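Local coordinates for protein dTDP-4-dehydrorhamnose 3,5-epimerase (Elizabethkingia anophelis NUHP1, PDB 6C46) that probably catalyses the epimerisation of dTDP-4-dehydro-6-deoxyglucose at two carbons of the sugar to dTDP-4-dehydro-beta-L-rhamnose, a step of dTDP-L-rhamnose biosynthesis, at residues C19-P24 / Y107-S112; E36-K41 / G51-D56; H70-K73 / A77-K80; E101-C106 / P182-K187; V154-S159 / I163-P168. One frame throughout, in Å; residues are numbered along the deposited sequence. Where two conformers were deposited one is given.

Interaction 1. Residues C19-P24 / Y107-S112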
# COMPACT_ATOMS: atom_id res chain seq x y z
N CYS A 19 7.13 11.65 -14.92
CA CYS A 19 7.47 11.31 -13.55
C CYS A 19 6.81 12.35 -12.63
O CYS A 19 7.05 13.55 -12.78
CB CYS A 19 9.00 11.29 -13.44
SG CYS A 19 9.73 11.07 -11.82
N TYR A 20 5.96 11.89 -11.70
CA TYR A 20 5.11 12.79 -10.93
C TYR A 20 5.20 12.51 -9.44
O TYR A 20 5.46 11.38 -9.01
CB TYR A 20 3.61 12.69 -11.32
CG TYR A 20 3.39 13.02 -12.77
CD1 TYR A 20 3.44 14.34 -13.22
CD2 TYR A 20 3.15 12.02 -13.69
CE1 TYR A 20 3.28 14.65 -14.56
CE2 TYR A 20 2.98 12.31 -15.03
CZ TYR A 20 3.04 13.62 -15.46
OH TYR A 20 2.88 13.89 -16.78
N ILE A 21 4.94 13.56 -8.67
CA ILE A 21 4.73 13.47 -7.23
C ILE A 21 3.23 13.46 -6.98
O ILE A 21 2.51 14.34 -7.47
CB ILE A 21 5.39 14.66 -6.51
CG1 ILE A 21 6.91 14.65 -6.75
CG2 ILE A 21 5.05 14.64 -4.99
CD1 ILE A 21 7.55 16.01 -6.48
N ILE A 22 2.75 12.50 -6.19
CA ILE A 22 1.35 12.51 -5.76
C ILE A 22 1.30 13.19 -4.40
O ILE A 22 1.84 12.67 -3.41
CB ILE A 22 0.75 11.11 -5.66
CG1 ILE A 22 1.00 10.34 -6.95
CG2 ILE A 22 -0.77 11.23 -5.32
CD1 ILE A 22 0.24 9.01 -7.05
N GLU A 23 0.67 14.35 -4.35
CA GLU A 23 0.46 15.08 -3.10
C GLU A 23 -0.92 14.75 -2.56
O GLU A 23 -1.91 14.95 -3.27
CB GLU A 23 0.59 16.58 -3.32
CG GLU A 23 0.19 17.44 -2.11
CD GLU A 23 0.33 18.93 -2.39
OE1 GLU A 23 1.21 19.30 -3.19
OE2 GLU A 23 -0.44 19.74 -1.84
N PRO A 24 -1.03 14.26 -1.33
CA PRO A 24 -2.33 13.80 -0.83
C PRO A 24 -3.18 14.97 -0.35
O PRO A 24 -2.68 16.02 0.05
CB PRO A 24 -1.93 12.91 0.35
CG PRO A 24 -0.75 13.67 0.94
CD PRO A 24 0.00 14.24 -0.28
N TYR A 107 16.33 13.08 -10.99
CA TYR A 107 15.57 13.89 -10.05
C TYR A 107 15.49 13.16 -8.72
O TYR A 107 15.23 11.95 -8.69
CB TYR A 107 14.16 14.19 -10.58
CG TYR A 107 13.34 15.06 -9.63
CD1 TYR A 107 13.60 16.42 -9.51
CD2 TYR A 107 12.30 14.53 -8.90
CE1 TYR A 107 12.84 17.23 -8.65
CE2 TYR A 107 11.54 15.32 -8.05
CZ TYR A 107 11.81 16.66 -7.93
OH TYR A 107 11.05 17.42 -7.07
N GLY A 108 15.72 13.87 -7.64
CA GLY A 108 15.64 13.28 -6.32
C GLY A 108 14.72 14.09 -5.42
O GLY A 108 14.56 15.30 -5.60
N MET A 109 14.17 13.42 -4.42
CA MET A 109 13.26 14.07 -3.49
C MET A 109 13.17 13.24 -2.21
O MET A 109 13.36 12.02 -2.23
CB MET A 109 11.86 14.22 -4.10
CG MET A 109 11.19 12.85 -4.34
SD MET A 109 9.50 13.01 -4.91
CE MET A 109 8.73 13.77 -3.45
N GLU A 110 12.83 13.92 -1.12
CA GLU A 110 12.64 13.24 0.16
C GLU A 110 11.22 12.67 0.24
O GLU A 110 10.23 13.37 -0.01
CB GLU A 110 12.89 14.19 1.34
CG GLU A 110 12.61 13.52 2.70
CD GLU A 110 13.12 14.29 3.91
OE1 GLU A 110 12.42 14.29 4.94
OE2 GLU A 110 14.21 14.90 3.83
N LEU A 111 11.12 11.39 0.58
CA LEU A 111 9.86 10.74 0.90
C LEU A 111 9.89 10.39 2.39
O LEU A 111 10.89 9.85 2.87
CB LEU A 111 9.67 9.47 0.06
CG LEU A 111 9.71 9.71 -1.46
CD1 LEU A 111 9.72 8.39 -2.22
CD2 LEU A 111 8.52 10.56 -1.91
N SER A 112 8.82 10.69 3.11
CA SER A 112 8.83 10.44 4.54
C SER A 112 7.44 10.03 5.02
O SER A 112 6.43 10.29 4.37
CB SER A 112 9.33 11.68 5.31
OG SER A 112 8.36 12.73 5.29
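I21 meets M109 and Y107 through van der Waals contacts, and no hydrogen bond joins the two strands. The sulfur contact is the tighter: I21 and M109 reach toward each other tip to tip, with I21 CG1 at 3.6 Å from M109 SD. The M109 methyl folds back along the same branch, its CE standing 3.9 Å from I21 CG1. That return depends on the bend at the end of the methionine chain (chi3 -65°), which brings CE against CG1 and CD1 of I21. The nearest CA atoms, those of I21 and M109, are 9.3 Å apart, a spacing bridged by side chains and too wide for backbone pairing. This is face-to-face packing in a cupin-type beta sandwich: strand 20-23 belongs to the six-stranded sheet, whereas strand 106-112 is an outer strand of the five-stranded one. F119, on the strand next to 20-23, also packs against M109 and Y107. The aromatic contact is looser and oblique. I21 CD1 lies 3.8 Å from Y107 OH and 4.3 Å from Y107 CE2, the isoleucine and tyrosine side chains crossing at about a right angle. The Y107 ring also packs against T14, P15 and L16.

Interaction 2. Residues E36-K41 / G51-D56. With CA (calcium ion), chain F.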
# COMPACT_ATOMS: atom_id res chain seq x y z
N GLU A 36 -7.31 9.54 0.60
CA GLU A 36 -7.22 8.60 -0.51
C GLU A 36 -5.79 8.64 -1.02
O GLU A 36 -5.36 9.63 -1.61
CB GLU A 36 -8.22 8.97 -1.62
CG GLU A 36 -8.21 7.98 -2.80
CD GLU A 36 -9.14 8.41 -3.93
OE1 GLU A 36 -8.90 9.47 -4.54
OE2 GLU A 36 -10.11 7.67 -4.19
N LYS A 37 -5.04 7.58 -0.76
CA LYS A 37 -3.64 7.58 -1.16
C LYS A 37 -3.49 7.44 -2.66
O LYS A 37 -2.66 8.11 -3.26
CB LYS A 37 -2.92 6.43 -0.45
CG LYS A 37 -1.44 6.35 -0.76
CD LYS A 37 -0.75 5.44 0.29
CE LYS A 37 0.72 5.19 -0.08
NZ LYS A 37 1.49 4.49 1.01
N TYR A 38 -4.27 6.56 -3.29
CA TYR A 38 -4.10 6.32 -4.71
C TYR A 38 -5.43 5.90 -5.29
O TYR A 38 -6.23 5.23 -4.62
CB TYR A 38 -3.04 5.22 -4.99
CG TYR A 38 -2.93 4.90 -6.46
CD1 TYR A 38 -2.35 5.81 -7.34
CD2 TYR A 38 -3.46 3.72 -6.98
CE1 TYR A 38 -2.27 5.55 -8.69
CE2 TYR A 38 -3.38 3.44 -8.36
CZ TYR A 38 -2.77 4.37 -9.20
OH TYR A 38 -2.67 4.15 -10.55
N ASN A 39 -5.66 6.28 -6.54
CA ASN A 39 -6.91 5.93 -7.22
C ASN A 39 -6.56 5.71 -8.69
O ASN A 39 -6.11 6.65 -9.35
CB ASN A 39 -7.96 7.05 -7.04
CG ASN A 39 -9.27 6.75 -7.77
OD1 ASN A 39 -9.25 6.43 -8.96
ND2 ASN A 39 -10.42 6.87 -7.06
N GLU A 40 -6.74 4.50 -9.19
CA GLU A 40 -6.29 4.17 -10.54
C GLU A 40 -7.03 4.99 -11.60
O GLU A 40 -6.42 5.45 -12.57
CB GLU A 40 -6.47 2.67 -10.78
CG GLU A 40 -6.13 2.27 -12.22
CD GLU A 40 -6.16 0.77 -12.42
OE1 GLU A 40 -5.88 0.02 -11.44
OE2 GLU A 40 -6.39 0.34 -13.56
N LYS A 41 -8.34 5.14 -11.44
CA LYS A 41 -9.14 5.86 -12.42
C LYS A 41 -8.68 7.31 -12.53
O LYS A 41 -8.49 7.83 -13.63
CB LYS A 41 -10.62 5.79 -12.05
CG LYS A 41 -11.54 6.53 -13.00
CD LYS A 41 -13.02 6.42 -12.57
CE LYS A 41 -13.53 4.98 -12.72
NZ LYS A 41 -14.96 4.79 -12.27
N GLY A 51 -2.30 2.76 -14.95
CA GLY A 51 -2.35 2.91 -13.50
C GLY A 51 -2.58 1.62 -12.74
O GLY A 51 -2.84 1.67 -11.53
N HIS A 52 -2.50 0.47 -13.40
CA HIS A 52 -2.77 -0.83 -12.79
C HIS A 52 -1.51 -1.38 -12.15
O HIS A 52 -0.60 -1.86 -12.84
CB HIS A 52 -3.27 -1.79 -13.87
CG HIS A 52 -3.59 -3.17 -13.36
ND1 HIS A 52 -3.96 -4.19 -14.20
CD2 HIS A 52 -3.63 -3.67 -12.10
CE1 HIS A 52 -4.19 -5.29 -13.49
NE2 HIS A 52 -3.99 -5.00 -12.21
N PHE A 53 -1.44 -1.32 -10.81
CA PHE A 53 -0.32 -1.93 -10.08
C PHE A 53 -0.67 -3.36 -9.67
O PHE A 53 -1.81 -3.63 -9.27
CB PHE A 53 0.05 -1.07 -8.88
CG PHE A 53 0.63 0.26 -9.31
CD1 PHE A 53 1.97 0.39 -9.62
CD2 PHE A 53 -0.21 1.35 -9.52
CE1 PHE A 53 2.49 1.60 -10.08
CE2 PHE A 53 0.30 2.58 -9.98
CZ PHE A 53 1.66 2.70 -10.26
N VAL A 54 0.31 -4.26 -9.78
CA VAL A 54 0.10 -5.70 -9.64
C VAL A 54 0.91 -6.31 -8.51
O VAL A 54 0.73 -7.51 -8.20
CB VAL A 54 0.42 -6.45 -10.95
CG1 VAL A 54 -0.47 -5.99 -12.09
CG2 VAL A 54 1.90 -6.29 -11.30
N GLN A 55 1.83 -5.57 -7.91
CA GLN A 55 2.70 -6.12 -6.90
C GLN A 55 3.04 -5.00 -5.92
O GLN A 55 3.25 -3.86 -6.34
CB GLN A 55 3.98 -6.67 -7.52
CG GLN A 55 4.96 -7.13 -6.50
CD GLN A 55 6.34 -7.33 -7.08
OE1 GLN A 55 7.00 -6.38 -7.47
NE2 GLN A 55 6.77 -8.58 -7.13
N ASP A 56 3.08 -5.33 -4.64
CA ASP A 56 3.48 -4.39 -3.59
C ASP A 56 4.62 -5.00 -2.81
O ASP A 56 4.52 -6.16 -2.39
CB ASP A 56 2.32 -4.08 -2.64
CG ASP A 56 1.08 -3.57 -3.36
OD1 ASP A 56 1.18 -3.24 -4.56
OD2 ASP A 56 0.01 -3.50 -2.72
CA CA F . -6.57 0.67 -15.82
O HOH W 1 -3.91 -0.43 -9.43
O HOH W 2 -7.29 0.96 -18.08
O HOH W 3 -8.92 0.81 -15.42
O HOH W 4 -4.57 -0.39 -16.79
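E40 OE1, lying 3.5 Å from H52 CA of its own chain, is gripped by two polar partners. Water 1, 2.9 Å from E40 OE1, probably donates to it and accepts from F53 N at 3.0 Å, tying helix to loop. The second partner is H52 NE2 of the second subunit, and H52 of this chain returns the bond to E40 there. E40 OE2 binds the calcium ion at 2.3 Å, alongside three waters and E44, which also binds this ion. G51 N in turn bonds E44 OE2. E40 stands in the first turn of helix 40-47 and runs its extended chain past the G51 peptide, its CG 3.4 Å from G51 O.

The Y38 hydroxyl donates to that same carbonyl, with 2.7 Å between Y38 OH and G51 O. The donor approaches in the carbonyl plane, on a lone pair, at a C=O...donor angle of 112°. The phenol reaches this position with CG anti to the backbone N (chi1 176°), projecting from near the end of strand 32-39 toward the loop at 51-54. F53 crosses Y38 at about a right angle and turns its edge to the tyrosine face in an offset edge-to-face pair, planes 81° apart; F53 CE2 approaches Y38 CZ to 3.6 Å.

The sheet also runs on across the interface through antiparallel pairing of the two subunits. Calcium on one oxygen and an imidazole on the other would be expected to keep E40 ionised; one carboxylate thus touches both the calcium ion and the second subunit.

Interaction 3. Residues H70-K73 / A77-K80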
# COMPACT_ATOMS: atom_id res chain seq x y z
N HIS A 70 18.29 0.65 -10.09
CA HIS A 70 17.78 -0.63 -10.57
C HIS A 70 16.65 -0.44 -11.57
O HIS A 70 15.90 0.54 -11.50
CB HIS A 70 17.23 -1.49 -9.41
CG HIS A 70 18.26 -1.82 -8.37
ND1 HIS A 70 17.93 -2.03 -7.05
CD2 HIS A 70 19.59 -2.02 -8.47
CE1 HIS A 70 19.03 -2.33 -6.37
NE2 HIS A 70 20.05 -2.33 -7.20
N LEU A 71 16.48 -1.43 -12.44
CA LEU A 71 15.39 -1.44 -13.41
C LEU A 71 15.25 -2.86 -13.94
O LEU A 71 16.12 -3.70 -13.72
CB LEU A 71 15.66 -0.45 -14.56
CG LEU A 71 16.95 -0.94 -15.25
CD1 LEU A 71 16.69 -1.50 -16.64
CD2 LEU A 71 18.04 0.13 -15.28
N GLN A 72 14.15 -3.11 -14.64
CA GLN A 72 13.99 -4.33 -15.42
C GLN A 72 13.86 -3.92 -16.89
O GLN A 72 13.25 -2.89 -17.19
CB GLN A 72 12.76 -5.16 -14.96
CG GLN A 72 13.01 -5.83 -13.61
CD GLN A 72 11.94 -6.81 -13.16
OE1 GLN A 72 12.15 -7.55 -12.20
NE2 GLN A 72 10.82 -6.87 -13.87
N LYS A 73 14.48 -4.69 -17.77
CA LYS A 73 14.59 -4.31 -19.18
C LYS A 73 13.38 -4.73 -20.00
O LYS A 73 12.73 -5.74 -19.71
CB LYS A 73 15.84 -4.91 -19.81
CG LYS A 73 17.15 -4.37 -19.27
CD LYS A 73 18.31 -5.11 -19.97
CE LYS A 73 19.59 -5.06 -19.13
NZ LYS A 73 20.73 -5.83 -19.73
N ALA A 77 9.85 -4.21 -17.91
CA ALA A 77 10.05 -2.94 -17.21
C ALA A 77 8.90 -2.67 -16.24
O ALA A 77 7.74 -2.98 -16.53
CB ALA A 77 10.19 -1.78 -18.21
N GLN A 78 9.23 -2.11 -15.09
CA GLN A 78 8.27 -1.87 -14.01
C GLN A 78 8.16 -0.38 -13.75
O GLN A 78 9.16 0.24 -13.38
CB GLN A 78 8.71 -2.54 -12.72
CG GLN A 78 8.78 -4.06 -12.78
CD GLN A 78 9.43 -4.65 -11.55
OE1 GLN A 78 10.54 -4.27 -11.19
NE2 GLN A 78 8.77 -5.63 -10.93
N ALA A 79 6.96 0.18 -13.93
CA ALA A 79 6.68 1.47 -13.31
C ALA A 79 6.54 1.26 -11.81
O ALA A 79 6.04 0.22 -11.37
CB ALA A 79 5.39 2.09 -13.89
N LYS A 80 7.00 2.25 -11.03
CA LYS A 80 7.05 2.14 -9.57
C LYS A 80 6.37 3.34 -8.94
O LYS A 80 6.61 4.48 -9.34
CB LYS A 80 8.50 2.03 -9.08
CG LYS A 80 9.20 0.75 -9.58
CD LYS A 80 10.72 0.81 -9.46
CE LYS A 80 11.39 -0.43 -10.09
NZ LYS A 80 12.89 -0.26 -10.28
O HOH W 5 12.81 1.39 -12.30
O HOH W 6 11.86 -1.24 -14.51
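Stacked amides and bridging waters join Q72 and H70, on strand 66-72, to Q78 and K80, where the chain turns toward strand 80-86. The Q72 and Q78 amide planes are nearly parallel, 3° apart, with Q72 NE2 3.5 Å from Q78 CD. Q78 OE1 stands equally close to Q72 CD, 3.5 Å away, placing oxygen over amide carbon. Each amide also has polar partners around it. Q72 NE2 bonds H76 O and F145 O, Q72 OE1 accepts from N147 N, and Q78 NE2 bonds N144 O, so the groups are held flat by their own bonds as they stack.

The connection passes from the five-stranded sheet to the six-stranded sheet of the cupin-type sandwich, beside the probable active site: H70 is the predicted proton acceptor, and K80 lies near Y140, the predicted proton donor.

Water 6 accepts from both backbones, at 3.0 Å from Q72 N and 2.8 Å from Q78 N. Water 5 accepts from K80 NZ at 2.6 Å and probably donates to H70 O over a longer 3.3 Å. The K80 chain, extended beyond CG, carries NZ to this water. Closer to the turn, A77 CA makes a CA-H...O contact with Q72 O at 3.2 Å, and the imidazole of H70 leads away from the turn to bond D178 through NE2.

Interaction 4. Residues E101-C106 / P182-K187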
# COMPACT_ATOMS: atom_id res chain seq x y z
N GLU A 101 12.87 13.42 -24.23
CA GLU A 101 13.57 14.69 -24.13
C GLU A 101 14.30 14.84 -22.80
O GLU A 101 15.17 15.70 -22.69
CB GLU A 101 12.60 15.85 -24.29
CG GLU A 101 11.51 15.83 -23.24
CD GLU A 101 10.27 16.60 -23.67
OE1 GLU A 101 10.24 17.83 -23.46
OE2 GLU A 101 9.34 15.96 -24.23
N THR A 102 13.98 14.03 -21.78
CA THR A 102 14.73 14.09 -20.52
C THR A 102 15.59 12.85 -20.31
O THR A 102 15.98 12.55 -19.17
CB THR A 102 13.80 14.34 -19.32
OG1 THR A 102 12.74 13.38 -19.25
CG2 THR A 102 13.18 15.76 -19.43
N PHE A 103 15.94 12.15 -21.39
CA PHE A 103 16.88 11.04 -21.32
C PHE A 103 18.15 11.49 -20.61
O PHE A 103 18.67 12.58 -20.88
CB PHE A 103 17.24 10.50 -22.71
CG PHE A 103 18.39 9.54 -22.67
CD1 PHE A 103 18.21 8.25 -22.21
CD2 PHE A 103 19.66 9.94 -23.06
CE1 PHE A 103 19.27 7.36 -22.14
CE2 PHE A 103 20.72 9.07 -22.99
CZ PHE A 103 20.53 7.77 -22.52
N GLY A 104 18.63 10.67 -19.69
CA GLY A 104 19.88 10.92 -18.99
C GLY A 104 19.79 11.89 -17.83
O GLY A 104 20.82 12.14 -17.18
N LYS A 105 18.61 12.45 -17.56
CA LYS A 105 18.41 13.41 -16.48
C LYS A 105 17.91 12.69 -15.23
O LYS A 105 17.26 11.63 -15.32
CB LYS A 105 17.39 14.49 -16.86
CG LYS A 105 17.76 15.30 -18.11
CD LYS A 105 19.12 15.96 -17.92
CE LYS A 105 19.29 17.19 -18.81
NZ LYS A 105 19.03 16.89 -20.24
N CYS A 106 18.20 13.28 -14.07
CA CYS A 106 17.87 12.67 -12.79
C CYS A 106 17.07 13.64 -11.94
O CYS A 106 17.14 14.85 -12.12
CB CYS A 106 19.12 12.25 -12.01
SG CYS A 106 20.34 11.39 -13.02
N PRO A 182 27.30 -1.55 -13.63
CA PRO A 182 27.98 -0.89 -14.75
C PRO A 182 27.64 0.60 -14.85
O PRO A 182 26.57 1.06 -14.45
CB PRO A 182 27.46 -1.64 -15.98
CG PRO A 182 26.82 -2.90 -15.45
CD PRO A 182 26.36 -2.59 -14.06
N ALA A 183 28.57 1.35 -15.45
CA ALA A 183 28.39 2.78 -15.63
C ALA A 183 27.19 3.08 -16.53
O ALA A 183 26.74 2.24 -17.32
CB ALA A 183 29.66 3.40 -16.24
N PHE A 184 26.68 4.31 -16.41
CA PHE A 184 25.58 4.76 -17.26
C PHE A 184 25.93 4.62 -18.74
O PHE A 184 25.12 4.15 -19.54
CB PHE A 184 25.25 6.22 -16.89
CG PHE A 184 24.42 6.97 -17.90
CD1 PHE A 184 23.08 6.71 -18.09
CD2 PHE A 184 25.02 7.96 -18.68
CE1 PHE A 184 22.33 7.45 -19.04
CE2 PHE A 184 24.29 8.69 -19.61
CZ PHE A 184 22.95 8.43 -19.79
N LYS A 185 27.17 4.94 -19.12
CA LYS A 185 27.52 4.89 -20.54
C LYS A 185 27.62 3.47 -21.06
O LYS A 185 27.61 3.27 -22.27
CB LYS A 185 28.85 5.62 -20.80
CG LYS A 185 28.70 7.05 -21.22
CD LYS A 185 30.07 7.65 -21.54
CE LYS A 185 31.04 7.50 -20.38
NZ LYS A 185 32.39 8.04 -20.72
N ASP A 186 27.71 2.47 -20.17
CA ASP A 186 27.77 1.08 -20.61
C ASP A 186 26.41 0.53 -21.00
O ASP A 186 26.34 -0.56 -21.59
CB ASP A 186 28.32 0.18 -19.50
CG ASP A 186 29.80 0.34 -19.28
OD1 ASP A 186 30.48 1.05 -20.05
OD2 ASP A 186 30.29 -0.29 -18.32
N LYS A 187 25.33 1.23 -20.66
CA LYS A 187 23.99 0.89 -21.13
C LYS A 187 23.56 -0.52 -20.71
O LYS A 187 23.14 -1.33 -21.53
CB LYS A 187 23.88 1.07 -22.64
CG LYS A 187 24.06 2.54 -23.05
CD LYS A 187 24.06 2.72 -24.55
CE LYS A 187 24.15 4.20 -24.93
NZ LYS A 187 24.06 4.38 -26.41
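A type II beta turn, T102 to K105, brings F103 and G104 against F184 at the surface of the cupin-type sandwich. The turn leads into strand 106-112 and is closed by a hydrogen bond from K105 N to T102 O of 3.1 Å. G104 occupies its third position with a positive phi of 81°, as glycine commonly does there. F184 opens the short 3-10 segment 184-186 near the C-terminus, where D186 N bonds A183 O at 3.0 Å and K187 N bonds F184 O at 3.1 Å.

The contact itself is apolar and small, burying 114 Å² over both sides. The two phenyl rings meet obliquely, with their planes 35° apart, a geometry that is neither a stack nor an edge-to-face pair. Both side chains carry CG anti to the backbone N (chi1 169° in F103), and each extends its ring away from its own backbone until the far ends meet.

Neighbouring bonds place each partner. T102 OG1 is tied to D95 OD2 and K17 N, which holds the turn to the body of the sandwich, while F184 N bonds D158 OD1. Y189 packs on F103 as well. G104 contributes its backbone, with CA 4.0 Å from F184 CZ. The nearest approach across the contact joins the ring ends, F103 CZ to F184 CZ, at 3.7 Å.

Interaction 5. Residues V154-S159 / I163-P168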
# COMPACT_ATOMS: atom_id res chain seq x y z
N VAL A 154 22.39 0.78 -13.10
CA VAL A 154 23.31 1.88 -13.36
C VAL A 154 24.03 2.19 -12.05
O VAL A 154 23.38 2.30 -11.01
CB VAL A 154 22.58 3.14 -13.88
CG1 VAL A 154 23.56 4.29 -14.07
CG2 VAL A 154 21.85 2.84 -15.17
N LYS A 155 25.36 2.28 -12.10
CA LYS A 155 26.14 2.61 -10.91
C LYS A 155 25.62 3.90 -10.25
O LYS A 155 25.51 4.94 -10.90
CB LYS A 155 27.61 2.78 -11.32
CG LYS A 155 28.58 3.02 -10.16
CD LYS A 155 28.54 1.87 -9.18
CE LYS A 155 29.62 1.98 -8.11
NZ LYS A 155 30.99 1.86 -8.65
N PHE A 156 25.30 3.81 -8.96
CA PHE A 156 24.60 4.91 -8.28
C PHE A 156 25.39 6.22 -8.32
O PHE A 156 24.81 7.31 -8.44
CB PHE A 156 24.29 4.52 -6.83
CG PHE A 156 25.50 4.56 -5.93
CD1 PHE A 156 26.49 3.57 -6.00
CD2 PHE A 156 25.66 5.59 -4.99
CE1 PHE A 156 27.62 3.62 -5.17
CE2 PHE A 156 26.78 5.64 -4.15
CZ PHE A 156 27.77 4.65 -4.24
N ASN A 157 26.72 6.15 -8.24
CA ASN A 157 27.56 7.35 -8.22
C ASN A 157 28.27 7.57 -9.54
O ASN A 157 29.36 8.15 -9.60
CB ASN A 157 28.55 7.29 -7.05
CG ASN A 157 29.49 6.11 -7.14
OD1 ASN A 157 29.45 5.32 -8.08
ND2 ASN A 157 30.33 5.94 -6.12
N ASP A 158 27.66 7.09 -10.62
CA ASP A 158 28.16 7.35 -11.97
C ASP A 158 28.48 8.83 -12.14
O ASP A 158 27.68 9.70 -11.79
CB ASP A 158 27.08 6.92 -12.97
CG ASP A 158 27.49 7.15 -14.40
OD1 ASP A 158 28.04 6.21 -15.02
OD2 ASP A 158 27.25 8.27 -14.89
N SER A 159 29.68 9.12 -12.66
CA SER A 159 30.14 10.51 -12.77
C SER A 159 29.40 11.30 -13.86
O SER A 159 29.35 12.53 -13.78
CB SER A 159 31.65 10.55 -13.03
OG SER A 159 31.96 9.88 -14.24
N ILE A 163 24.76 12.19 -9.37
CA ILE A 163 23.62 12.29 -8.46
C ILE A 163 24.09 12.71 -7.07
O ILE A 163 25.09 12.20 -6.55
CB ILE A 163 22.86 10.96 -8.40
CG1 ILE A 163 22.25 10.66 -9.77
CG2 ILE A 163 21.79 10.99 -7.30
CD1 ILE A 163 21.87 9.20 -9.93
N ASP A 164 23.35 13.63 -6.45
CA ASP A 164 23.57 14.02 -5.06
C ASP A 164 22.78 13.06 -4.16
O ASP A 164 21.55 13.15 -4.08
CB ASP A 164 23.13 15.46 -4.85
CG ASP A 164 23.37 15.96 -3.43
OD1 ASP A 164 23.90 15.19 -2.59
OD2 ASP A 164 23.06 17.14 -3.16
N TRP A 165 23.49 12.17 -3.46
CA TRP A 165 22.83 11.23 -2.56
C TRP A 165 22.75 11.75 -1.13
O TRP A 165 22.44 10.98 -0.22
CB TRP A 165 23.53 9.87 -2.62
CG TRP A 165 23.26 9.15 -3.92
CD1 TRP A 165 24.08 9.11 -5.02
CD2 TRP A 165 22.08 8.41 -4.26
NE1 TRP A 165 23.47 8.37 -6.01
CE2 TRP A 165 22.26 7.93 -5.57
CE3 TRP A 165 20.90 8.08 -3.57
CZ2 TRP A 165 21.29 7.15 -6.22
CZ3 TRP A 165 19.94 7.32 -4.22
CH2 TRP A 165 20.14 6.86 -5.52
N LYS A 166 23.06 13.04 -0.92
CA LYS A 166 22.75 13.81 0.29
C LYS A 166 23.61 13.50 1.52
O LYS A 166 24.05 14.43 2.20
CB LYS A 166 21.27 13.64 0.68
CG LYS A 166 20.29 13.98 -0.45
CD LYS A 166 20.57 15.35 -1.04
CE LYS A 166 19.62 16.40 -0.55
NZ LYS A 166 19.72 17.61 -1.41
N ILE A 167 23.84 12.24 1.84
CA ILE A 167 24.55 11.93 3.08
C ILE A 167 26.03 11.79 2.79
O ILE A 167 26.42 11.69 1.62
CB ILE A 167 23.97 10.66 3.74
CG1 ILE A 167 24.33 9.43 2.91
CG2 ILE A 167 22.42 10.83 3.92
CD1 ILE A 167 23.97 8.09 3.56
N PRO A 168 26.90 11.81 3.81
CA PRO A 168 28.33 11.65 3.55
C PRO A 168 28.61 10.30 2.90
O PRO A 168 27.97 9.29 3.23
CB PRO A 168 28.96 11.73 4.95
CG PRO A 168 27.96 12.49 5.76
CD PRO A 168 26.62 12.09 5.23
O HOH W 7 25.47 9.45 -10.12
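W165 and F156 are joined twice, through the indole N-H and through their rings. W165 NE1 donates to F156 O at 3.0 Å with an N-H...O angle of 163°. In W165, CG lies anti to the carbonyl carbon (chi1 -72°), which presents NE1 to that oxygen. The oxygen lies close to the indole plane, whereas the N-H comes from above the carbonyl plane, off the lone pairs. In F156, CG sits between the backbone N and the carbonyl carbon (chi1 75°), folding the phenyl back so that its edge meets the indole face. CD2 leads this edge-to-face pair, 3.7 Å from W165 NE1. On the opposite face of the indole lies I163 CG2.

F156 belongs to a type I beta turn, K155 to D158, in the long loop between strand 151-153 and helix 176-179. An Asx turn follows in the other arm, where D164 OD1 accepts from K166 N. Side chains of this loop pack on the five-stranded sheet: W165 on L66, L69, V92 and V130, I163 on V94. Water 7 ties the arms further, donating to F156 O and D158 O and accepting from I163 N. I163 CD1 adds a van der Waals contact with F156 O at 3.8 Å.

In the fold
The five contacts spread across one cupin-type sandwich. Interaction 1 spans its two sheets and encloses interactions 2 and 3 in sequence. Interaction 2, about 16 Å from interaction 1 between centres, touches it where I22 packs on Y38 and K37; it also touches interaction 3, through F53 against A79, so the calcium site and dimer interface lie next to the region of the probable active site. Interaction 4 crosses interaction 1 along the chain and encloses interaction 5; these two, about 13 Å apart between centres, touch and are probably hydrogen-bonded between P182 O and K155 N. Interactions 2 and 5, about 29 Å apart between centres, lie on opposite sides of the chain's centre.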